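PDB 5DL5: membrane protein, which forms an outer-membrane beta-barrel of the OprD porin family that probably lets small molecules, including antibiotics, through. Local coordinates for residues N92-K97 and T139-P144. Residues are numbered along the deposited sequence; the frame is centred on the assembly and turned at random.
Sequences NQMIPK and TGRMVP. With C8E ((hydroxyethyloxy)tri(ethyloxy)octane), chain B.
Met94 CA and Arg141 CA, 5.6 Å apart, mark the closest approach of the irregular loop segments 92-97 and 139-144, with a water taking the place of direct backbone bonding. It donates to Gln93 O and Met94 O and accepts from Met142 N. The direct polar link comes from Arg141, whose NE donates to Asn92 O at 2.9 Å; the bend is marked, 140° at the hydrogen, although the acceptor stays in the guanidinium plane. NH1 of the same group turns back to Gly140 O (3.0 Å), approaching from above that carbonyl's plane; two carbonyl acceptors near its plane would limit rotation of the guanidinium. Its NH2 reaches a second water, shared with Gln93 OE1 and ether O15 of a bound C8E detergent, whose O9 accepts from Asn92 N (3.0 Å). Beside these polar links the two methionines pack. Bent at chi2 and chi3 (-73° and -77°), Met94 lays SD 3.7 Å from Arg141 CD, crossing that chain nearly at a right angle, and sets its methyl CE 3.6 Å from Met142 SD. Arg420, also hydrogen-bonded to the detergent through NH2, places a second positive charge near Arg141. Loops folded into the barrel in this way are consistent with the narrowed channels of OprD-family porins. The buried contact joins two of them against the wall, where Leu39 of strand 29-43 touches Asn92, Met94 and Arg141, and strand 50-62 meets both methionines.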
loop_
_atom_site.group_PDB
_atom_site.type_symbol
_atom_site.label_atom_id
_atom_site.label_comp_id
_atom_site.label_asym_id
_atom_site.label_seq_id
_atom_site.Cartn_x
_atom_site.Cartn_y
_atom_site.Cartn_z
ATOM N N ASN A 92 -13.473 -1.392 6.395
ATOM C CA ASN A 92 -12.343 -1.748 5.588
ATOM C C ASN A 92 -11.773 -0.533 4.941
ATOM O O ASN A 92 -11.332 -0.589 3.861
ATOM C CB ASN A 92 -12.694 -2.857 4.585
ATOM C CG ASN A 92 -13.397 -3.999 5.244
ATOM O OD1 ASN A 92 -12.886 -4.700 6.240
ATOM N ND2 ASN A 92 -14.585 -4.177 4.846
ATOM N N GLN A 93 -11.841 0.592 5.636
ATOM C CA GLN A 93 -11.292 1.832 5.171
ATOM C C GLN A 93 -11.807 2.352 3.827
ATOM O O GLN A 93 -11.097 3.091 3.165
ATOM C CB GLN A 93 -9.725 1.757 5.195
ATOM C CG GLN A 93 -9.216 1.542 6.567
ATOM C CD GLN A 93 -9.418 0.142 7.169
ATOM O OE1 GLN A 93 -9.204 -0.957 6.546
ATOM N NE2 GLN A 93 -9.922 0.186 8.396
ATOM N N MET A 94 -13.069 2.037 3.503
ATOM C CA MET A 94 -13.739 2.447 2.255
ATOM C C MET A 94 -14.489 3.790 2.375
ATOM O O MET A 94 -14.417 4.619 1.452
ATOM C CB MET A 94 -14.737 1.381 1.860
ATOM C CG MET A 94 -14.126 0.104 1.337
ATOM S SD MET A 94 -13.422 0.263 -0.359
ATOM C CE MET A 94 -14.885 0.232 -1.390
ATOM N N ILE A 95 -15.112 4.032 3.532
ATOM C CA ILE A 95 -16.036 5.148 3.710
ATOM C C ILE A 95 -15.869 5.729 5.107
ATOM O O ILE A 95 -15.980 4.979 6.072
ATOM C CB ILE A 95 -17.529 4.694 3.484
ATOM C CG1 ILE A 95 -17.683 4.196 2.030
ATOM C CG2 ILE A 95 -18.444 5.849 3.683
ATOM C CD1 ILE A 95 -19.056 3.497 1.838
ATOM N N PRO A 96 -15.698 7.051 5.228
ATOM C CA PRO A 96 -15.716 7.648 6.566
ATOM C C PRO A 96 -17.010 7.360 7.316
ATOM O O PRO A 96 -18.079 7.359 6.680
ATOM C CB PRO A 96 -15.633 9.143 6.303
ATOM C CG PRO A 96 -15.049 9.271 4.913
ATOM C CD PRO A 96 -15.466 8.047 4.143
ATOM N N LYS A 97 -16.918 7.304 8.638
ATOM C CA LYS A 97 -18.014 6.946 9.517
ATOM C C LYS A 97 -18.182 8.030 10.577
ATOM O O LYS A 97 -17.207 8.714 10.955
ATOM C CB LYS A 97 -17.804 5.538 10.145
ATOM C CG LYS A 97 -18.103 4.430 9.138
ATOM C CD LYS A 97 -18.250 3.035 9.728
ATOM C CE LYS A 97 -16.930 2.334 9.715
ATOM N NZ LYS A 97 -17.108 0.932 10.071
ATOM N N THR A 139 -3.505 3.169 -1.682
ATOM C CA THR A 139 -4.170 3.436 -2.911
ATOM C C THR A 139 -5.057 2.223 -3.273
ATOM O O THR A 139 -5.461 2.148 -4.412
ATOM C CB THR A 139 -3.169 3.693 -4.091
ATOM O OG1 THR A 139 -2.452 2.502 -4.310
ATOM C CG2 THR A 139 -2.118 4.854 -3.780
ATOM N N GLY A 140 -5.402 1.329 -2.340
ATOM C CA GLY A 140 -6.225 0.112 -2.712
ATOM C C GLY A 140 -7.700 0.180 -2.251
ATOM O O GLY A 140 -8.358 -0.868 -2.089
ATOM N N ARG A 141 -8.166 1.370 -1.883
ATOM C CA ARG A 141 -9.587 1.589 -1.443
ATOM C C ARG A 141 -10.211 2.629 -2.339
ATOM O O ARG A 141 -9.964 2.573 -3.572
ATOM C CB ARG A 141 -9.761 1.877 0.089
ATOM C CG ARG A 141 -9.237 0.743 0.960
ATOM C CD ARG A 141 -9.998 -0.560 0.839
ATOM N NE ARG A 141 -9.477 -1.525 1.810
ATOM C CZ ARG A 141 -8.409 -2.295 1.623
ATOM N NH1 ARG A 141 -7.725 -2.237 0.486
ATOM N NH2 ARG A 141 -7.983 -3.104 2.605
ATOM N N MET A 142 -10.993 3.573 -1.819
ATOM C CA MET A 142 -11.656 4.527 -2.754
ATOM C C MET A 142 -10.762 5.674 -3.213
ATOM O O MET A 142 -10.797 6.092 -4.399
ATOM C CB MET A 142 -12.914 5.075 -2.191
ATOM C CG MET A 142 -14.027 4.088 -1.996
ATOM S SD MET A 142 -14.599 3.208 -3.452
ATOM C CE MET A 142 -14.916 4.578 -4.585
ATOM N N VAL A 143 -10.011 6.176 -2.264
ATOM C CA VAL A 143 -9.234 7.386 -2.444
ATOM C C VAL A 143 -7.846 7.220 -1.761
ATOM O O VAL A 143 -7.708 6.492 -0.821
ATOM C CB VAL A 143 -9.965 8.649 -1.887
ATOM C CG1 VAL A 143 -11.209 8.920 -2.704
ATOM C CG2 VAL A 143 -10.395 8.492 -0.427
ATOM N N PRO A 144 -6.869 8.040 -2.178
ATOM C CA PRO A 144 -5.495 7.886 -1.618
ATOM C C PRO A 144 -5.338 8.479 -0.286
ATOM O O PRO A 144 -6.013 9.417 0.130
ATOM C CB PRO A 144 -4.570 8.498 -2.690
ATOM C CG PRO A 144 -5.496 9.264 -3.649
ATOM C CD PRO A 144 -6.927 8.923 -3.358
HETATM C C6 C8E B . -12.930 1.260 11.268
HETATM C C7 C8E B . -13.566 0.421 10.123
HETATM C C8 C8E B . -13.887 -1.057 10.452
HETATM O O9 C8E B . -13.711 -1.997 9.331
HETATM C C10 C8E B . -12.767 -2.980 9.743
HETATM C C11 C8E B . -11.337 -2.474 9.486
HETATM O O12 C8E B . -10.412 -3.537 9.413
HETATM C C13 C8E B . -10.583 -4.487 8.351
HETATM C C14 C8E B . -9.728 -4.124 7.167
HETATM O O15 C8E B . -8.928 -5.193 6.668
HETATM C C16 C8E B . -8.038 -5.875 7.564
HETATM C C17 C8E B . -6.848 -6.266 6.688
HETATM O O18 C8E B . -7.379 -6.420 5.336
HETATM C C19 C8E B . -6.503 -5.983 4.288
HETATM C C20 C8E B . -7.129 -6.342 2.952
HETATM O O21 C8E B . -6.294 -6.243 1.763
HETATM O O HOH W 1 -11.314 4.643 0.689
HETATM O O HOH W 2 -8.945 -2.958 4.918
#